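Local coordinates for protein TatD-related deoxyribonuclease (Thermotoga maritima, PDB 1J6O) that probably acts as a metal-dependent deoxyribonuclease that hydrolyses ester bonds in DNA, as a TatD-family TIM-barrel protein, at residues A[104-109]-A[117-122]; A[139-144]-A[163-168]. All coordinates share one frame; numbering follows the deposited sequence.

Interaction 1. Residues A[104-109]-A[117-122]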
loop_
_atom_site.group_PDB
_atom_site.type_symbol
_atom_site.label_atom_id
_atom_site.label_comp_id
_atom_site.label_asym_id
_atom_site.label_seq_id
_atom_site.Cartn_x
_atom_site.Cartn_y
_atom_site.Cartn_z
ATOM N N THR A 104 1.324 -8.338 2.029
ATOM C CA THR A 104 1.215 -9.773 1.748
ATOM C C THR A 104 1.093 -9.926 0.237
ATOM O O THR A 104 0.622 -9.024 -0.451
ATOM C CB THR A 104 -0.003 -10.426 2.473
ATOM O OG1 THR A 104 -0.012 -11.839 2.205
ATOM C CG2 THR A 104 -1.305 -9.822 2.025
ATOM N N GLY A 105 1.555 -11.048 -0.300
ATOM C CA GLY A 105 1.451 -11.219 -1.734
ATOM C C GLY A 105 2.468 -12.203 -2.252
ATOM O O GLY A 105 2.838 -13.147 -1.545
ATOM N N LEU A 106 2.931 -11.957 -3.474
ATOM C CA LEU A 106 3.908 -12.813 -4.132
ATOM C C LEU A 106 4.980 -12.001 -4.832
ATOM O O LEU A 106 4.690 -10.968 -5.449
ATOM C CB LEU A 106 3.215 -13.645 -5.224
ATOM C CG LEU A 106 2.002 -14.488 -4.885
ATOM C CD1 LEU A 106 1.449 -15.125 -6.174
ATOM C CD2 LEU A 106 2.419 -15.553 -3.866
ATOM N N ASP A 107 6.219 -12.468 -4.740
ATOM C CA ASP A 107 7.339 -11.798 -5.392
ATOM C C ASP A 107 8.133 -12.923 -6.067
ATOM O O ASP A 107 8.903 -13.626 -5.413
ATOM C CB ASP A 107 8.243 -11.045 -4.409
ATOM C CG ASP A 107 9.436 -10.390 -5.115
ATOM O OD1 ASP A 107 9.781 -10.823 -6.229
ATOM O OD2 ASP A 107 10.037 -9.439 -4.579
ATOM N N PHE A 108 7.903 -13.116 -7.362
ATOM C CA PHE A 108 8.610 -14.164 -8.100
ATOM C C PHE A 108 9.813 -13.585 -8.828
ATOM O O PHE A 108 10.404 -14.222 -9.712
ATOM C CB PHE A 108 7.666 -14.866 -9.082
ATOM C CG PHE A 108 6.605 -15.687 -8.408
ATOM C CD1 PHE A 108 6.634 -15.883 -7.030
ATOM C CD2 PHE A 108 5.588 -16.280 -9.143
ATOM C CE1 PHE A 108 5.668 -16.650 -6.398
ATOM C CE2 PHE A 108 4.604 -17.063 -8.510
ATOM C CZ PHE A 108 4.644 -17.243 -7.146
ATOM N N PHE A 109 10.161 -12.355 -8.475
ATOM C CA PHE A 109 11.302 -11.725 -9.101
ATOM C C PHE A 109 12.505 -12.043 -8.223
ATOM O O PHE A 109 13.491 -12.566 -8.724
ATOM C CB PHE A 109 11.130 -10.204 -9.217
ATOM C CG PHE A 109 12.350 -9.507 -9.744
ATOM C CD1 PHE A 109 12.725 -9.642 -11.079
ATOM C CD2 PHE A 109 13.160 -8.766 -8.893
ATOM C CE1 PHE A 109 13.901 -9.048 -11.559
ATOM C CE2 PHE A 109 14.332 -8.172 -9.356
ATOM C CZ PHE A 109 14.705 -8.311 -10.689
ATOM N N VAL A 117 5.585 -21.760 -0.844
ATOM C CA VAL A 117 5.600 -21.291 0.543
ATOM C C VAL A 117 4.974 -19.878 0.500
ATOM O O VAL A 117 4.199 -19.507 1.365
ATOM C CB VAL A 117 7.080 -21.268 1.057
ATOM C CG1 VAL A 117 7.184 -20.514 2.358
ATOM C CG2 VAL A 117 7.594 -22.743 1.241
ATOM N N GLN A 118 5.330 -19.080 -0.501
ATOM C CA GLN A 118 4.756 -17.718 -0.611
ATOM C C GLN A 118 3.244 -17.830 -0.785
ATOM O O GLN A 118 2.458 -17.115 -0.151
ATOM C CB GLN A 118 5.310 -16.993 -1.837
ATOM C CG GLN A 118 6.758 -16.545 -1.699
ATOM C CD GLN A 118 7.162 -15.698 -2.860
ATOM O OE1 GLN A 118 6.378 -14.860 -3.328
ATOM N NE2 GLN A 118 8.396 -15.889 -3.342
ATOM N N LYS A 119 2.841 -18.713 -1.694
ATOM C CA LYS A 119 1.423 -18.917 -1.954
ATOM C C LYS A 119 0.636 -19.299 -0.709
ATOM O O LYS A 119 -0.419 -18.730 -0.474
ATOM C CB LYS A 119 1.216 -20.000 -3.014
ATOM C CG LYS A 119 1.517 -19.548 -4.402
ATOM C CD LYS A 119 1.362 -20.743 -5.336
ATOM C CE LYS A 119 1.441 -20.379 -6.794
ATOM N NZ LYS A 119 1.159 -21.628 -7.601
ATOM N N ARG A 120 1.137 -20.227 0.111
ATOM C CA ARG A 120 0.359 -20.589 1.289
ATOM C C ARG A 120 0.230 -19.461 2.312
ATOM O O ARG A 120 -0.835 -19.269 2.901
ATOM C CB ARG A 120 0.907 -21.861 1.961
ATOM C CG ARG A 120 2.134 -21.678 2.814
ATOM C CD ARG A 120 2.174 -22.684 3.976
ATOM N NE ARG A 120 2.345 -21.956 5.236
ATOM C CZ ARG A 120 1.641 -22.179 6.347
ATOM N NH1 ARG A 120 0.708 -23.133 6.381
ATOM N NH2 ARG A 120 1.835 -21.409 7.409
ATOM N N VAL A 121 1.319 -18.730 2.518
ATOM C CA VAL A 121 1.347 -17.610 3.471
ATOM C C VAL A 121 0.424 -16.480 2.996
ATOM O O VAL A 121 -0.235 -15.813 3.813
ATOM C CB VAL A 121 2.806 -17.104 3.638
ATOM C CG1 VAL A 121 2.852 -15.768 4.386
ATOM C CG2 VAL A 121 3.631 -18.169 4.405
ATOM N N PHE A 122 0.373 -16.283 1.683
ATOM C CA PHE A 122 -0.469 -15.249 1.063
ATOM C C PHE A 122 -1.926 -15.681 1.244
ATOM O O PHE A 122 -2.781 -14.915 1.684
ATOM C CB PHE A 122 -0.114 -15.138 -0.418
ATOM C CG PHE A 122 -0.965 -14.148 -1.199
ATOM C CD1 PHE A 122 -1.432 -12.973 -0.613
ATOM C CD2 PHE A 122 -1.181 -14.339 -2.553
ATOM C CE1 PHE A 122 -2.090 -12.002 -1.375
ATOM C CE2 PHE A 122 -1.844 -13.368 -3.343
ATOM C CZ PHE A 122 -2.295 -12.196 -2.750
#
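With its CG beside the backbone N (chi1 -73°) and the chain extended beyond, Q118 reaches from helix 115-132 to the backbone of D107. F122 turns its CG anti to the backbone N (chi1 177°), which lays the ring against G105.

The Q118 amide makes two bonds to the same residue. D107 N donates to Q118 OE1 at 2.8 Å. The bond is nearly straight (169°) and uses a lone pair in the carbonyl plane. Q118 NE2 donates to D107 O at 3.1 Å, coming in from above the D107 carbonyl plane rather than along a lone pair; D107 O itself lies close to the amide plane of Q118. Q118 NE2 also donates to S113 O, so the amide ties the strand end, the helix and the loop between them. The F108 ring runs back alongside the Q118 chain, its CE1 3.6 Å from Q118 OE1.

G105 CA sits over one face of the F122 ring, 3.7 Å from its centroid, a CH-pi contact. T104 OG1 lies at the ring edge, 3.4 Å from F122 CD1. L106 lies across F122, with L106 CG 3.9 Å from F122 CD2. L106 CD2 also rests on Q118 CB.

With an alanine at Q118, the N and O of D107 would probably lose these mates, and S113 O this donor.

D107 OD1 accepts from F109 N in an Asx turn, and also from R110 N. The D107 side chain lies near H139, a predicted metal ligand. The paired amide bonds probably help hold the backbone at this strand end, beside the probable active site.

Interaction 2. Residues A[139-144]-A[163-168]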
loop_
_atom_site.group_PDB
_atom_site.type_symbol
_atom_site.label_atom_id
_atom_site.label_comp_id
_atom_site.label_asym_id
_atom_site.label_seq_id
_atom_site.Cartn_x
_atom_site.Cartn_y
_atom_site.Cartn_z
ATOM N N HIS A 139 1.128 -6.962 -2.331
ATOM C CA HIS A 139 2.401 -6.737 -3.002
ATOM C C HIS A 139 2.510 -7.793 -4.091
ATOM O O HIS A 139 2.403 -8.977 -3.798
ATOM C CB HIS A 139 3.531 -6.931 -1.983
ATOM C CG HIS A 139 4.904 -6.936 -2.585
ATOM N ND1 HIS A 139 5.675 -5.801 -2.689
ATOM C CD2 HIS A 139 5.651 -7.945 -3.092
ATOM C CE1 HIS A 139 6.844 -6.107 -3.227
ATOM N NE2 HIS A 139 6.854 -7.404 -3.483
ATOM N N ILE A 140 2.720 -7.379 -5.338
ATOM C CA ILE A 140 2.847 -8.356 -6.433
ATOM C C ILE A 140 4.018 -7.945 -7.322
ATOM O O ILE A 140 4.057 -6.812 -7.821
ATOM C CB ILE A 140 1.598 -8.410 -7.353
ATOM C CG1 ILE A 140 0.342 -8.790 -6.565
ATOM C CG2 ILE A 140 1.863 -9.422 -8.493
ATOM C CD1 ILE A 140 -0.957 -8.740 -7.384
ATOM N N ARG A 141 4.987 -8.842 -7.499
ATOM C CA ARG A 141 6.157 -8.556 -8.341
ATOM C C ARG A 141 6.279 -9.759 -9.299
ATOM O O ARG A 141 6.488 -10.881 -8.856
ATOM C CB ARG A 141 7.418 -8.414 -7.480
ATOM C CG ARG A 141 8.671 -7.849 -8.194
ATOM C CD ARG A 141 8.441 -6.433 -8.754
ATOM N NE ARG A 141 7.387 -5.712 -8.026
ATOM C CZ ARG A 141 6.929 -4.494 -8.335
ATOM N NH1 ARG A 141 7.425 -3.816 -9.375
ATOM N NH2 ARG A 141 5.949 -3.955 -7.605
ATOM N N ASP A 142 6.106 -9.512 -10.598
ATOM C CA ASP A 142 6.189 -10.571 -11.614
ATOM C C ASP A 142 5.376 -11.825 -11.256
ATOM O O ASP A 142 5.819 -12.963 -11.467
ATOM C CB ASP A 142 7.653 -10.954 -11.857
ATOM C CG ASP A 142 8.467 -9.810 -12.460
ATOM O OD1 ASP A 142 7.855 -8.894 -13.041
ATOM O OD2 ASP A 142 9.715 -9.826 -12.370
ATOM N N ALA A 143 4.183 -11.620 -10.722
ATOM C CA ALA A 143 3.320 -12.734 -10.338
ATOM C C ALA A 143 1.859 -12.324 -10.434
ATOM O O ALA A 143 1.025 -12.836 -9.691
ATOM C CB ALA A 143 3.633 -13.167 -8.897
ATOM N N TYR A 144 1.539 -11.404 -11.341
ATOM C CA TYR A 144 0.156 -10.968 -11.475
ATOM C C TYR A 144 -0.816 -12.087 -11.798
ATOM O O TYR A 144 -1.864 -12.186 -11.183
ATOM C CB TYR A 144 0.066 -9.823 -12.493
ATOM C CG TYR A 144 0.586 -8.535 -11.896
ATOM C CD1 TYR A 144 -0.248 -7.721 -11.125
ATOM C CD2 TYR A 144 1.931 -8.179 -12.010
ATOM C CE1 TYR A 144 0.246 -6.578 -10.472
ATOM C CE2 TYR A 144 2.446 -7.031 -11.352
ATOM C CZ TYR A 144 1.588 -6.244 -10.582
ATOM O OH TYR A 144 2.073 -5.166 -9.870
ATOM N N ILE A 163 -3.650 -2.982 -4.625
ATOM C CA ILE A 163 -2.525 -3.745 -5.175
ATOM C C ILE A 163 -1.535 -2.582 -5.154
ATOM O O ILE A 163 -1.558 -1.679 -6.008
ATOM C CB ILE A 163 -2.753 -4.202 -6.616
ATOM C CG1 ILE A 163 -4.017 -5.071 -6.679
ATOM C CG2 ILE A 163 -1.522 -4.975 -7.108
ATOM C CD1 ILE A 163 -3.986 -6.274 -5.716
ATOM N N HIS A 164 -0.660 -2.587 -4.167
ATOM C CA HIS A 164 0.300 -1.509 -4.042
ATOM C C HIS A 164 1.421 -1.484 -5.081
ATOM O O HIS A 164 1.798 -2.520 -5.621
ATOM C CB HIS A 164 0.806 -1.526 -2.593
ATOM C CG HIS A 164 2.242 -1.886 -2.435
ATOM N ND1 HIS A 164 3.250 -0.945 -2.432
ATOM C CD2 HIS A 164 2.842 -3.083 -2.237
ATOM C CE1 HIS A 164 4.408 -1.549 -2.240
ATOM N NE2 HIS A 164 4.187 -2.844 -2.119
ATOM N N ALA A 165 1.924 -0.289 -5.374
ATOM C CA ALA A 165 3.010 -0.111 -6.360
ATOM C C ALA A 165 2.701 -0.945 -7.600
ATOM O O ALA A 165 3.564 -1.693 -8.102
ATOM C CB ALA A 165 4.353 -0.550 -5.754
ATOM N N PHE A 166 1.474 -0.805 -8.092
ATOM C CA PHE A 166 1.033 -1.551 -9.274
ATOM C C PHE A 166 2.084 -1.429 -10.376
ATOM O O PHE A 166 2.448 -0.323 -10.778
ATOM C CB PHE A 166 -0.308 -1.029 -9.792
ATOM C CG PHE A 166 -0.794 -1.772 -10.991
ATOM C CD1 PHE A 166 -1.334 -3.043 -10.853
ATOM C CD2 PHE A 166 -0.663 -1.230 -12.260
ATOM C CE1 PHE A 166 -1.740 -3.772 -11.971
ATOM C CE2 PHE A 166 -1.066 -1.961 -13.383
ATOM C CZ PHE A 166 -1.601 -3.223 -13.229
ATOM N N SER A 167 2.530 -2.573 -10.879
ATOM C CA SER A 167 3.547 -2.582 -11.912
ATOM C C SER A 167 3.296 -3.406 -13.164
ATOM O O SER A 167 4.250 -3.899 -13.781
ATOM C CB SER A 167 4.866 -3.036 -11.285
ATOM O OG SER A 167 4.703 -4.310 -10.658
ATOM N N SER A 168 2.039 -3.596 -13.539
ATOM C CA SER A 168 1.772 -4.369 -14.744
ATOM C C SER A 168 1.177 -3.448 -15.808
ATOM O O SER A 168 1.304 -2.220 -15.725
ATOM C CB SER A 168 0.831 -5.531 -14.452
ATOM O OG SER A 168 0.929 -6.481 -15.503
HETATM O O HOH W 1 3.775 -4.864 -5.413
HETATM O O HOH W 2 6.111 -6.835 -11.626
#
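The Y144 ring lies between a methyl and a methylene group. I140 CG2 covers one face. S168 CB covers the other, 3.7 Å from the ring centroid, as a CH-pi contact. S167 OG and water 2 lie at its edge, in plane. Y144 OH accepts from S167 N at 2.8 Å, which ties the phenol to the loop backbone. F166 meets Y144 obliquely, with the ring planes 69° apart.

The R141 guanidinium has S167 OG over one face. Water 1 lies in plane at its edge. A165 O is at the edge too and takes a weak bond from R141 NH2 at 3.3 Å. The R141 chain bends at chi2 and chi3, which brings the guanidinium back to the loop. Water 1 accepts from R141 NH2 and I140 N and donates to H164 O, so it bridges strand and loop.

H139 and H164 meet rim to rim. H139 ND1 and H164 NE2 are 3.4 Å apart, a weak hydrogen bond in which either could be the donor. E212 accepts from H164 ND1 and probably orients that ring.

Both histidines are predicted ligands of the second divalent metal. With E103, a predicted ligand of the first, they appear to face one vacant point, consistent with an empty metal site at the C-terminal ends of TIM-barrel strands.

Overall arrangement
Interaction 1 closes before interaction 2 opens along the chain, and their centres are 12 Å apart. Helix 115-132 of interaction 1 is followed in the chain by strand 136-141 of interaction 2, within a beta-alpha-beta unit. Strands 98-107 and 136-141 are parallel neighbours in the barrel sheet. Backbone bonds such as T104 O to H139 N and L106 O to R141 N probably join the two contacts. F109 also packs on R141 and D142. Interaction 1 thus secures strand 98-107 to its helix, while interaction 2 joins the next strand to the loop after strand 161-163. Interaction 2 supplies two predicted metal ligands; interaction 1 lies beside them through D107, near H139.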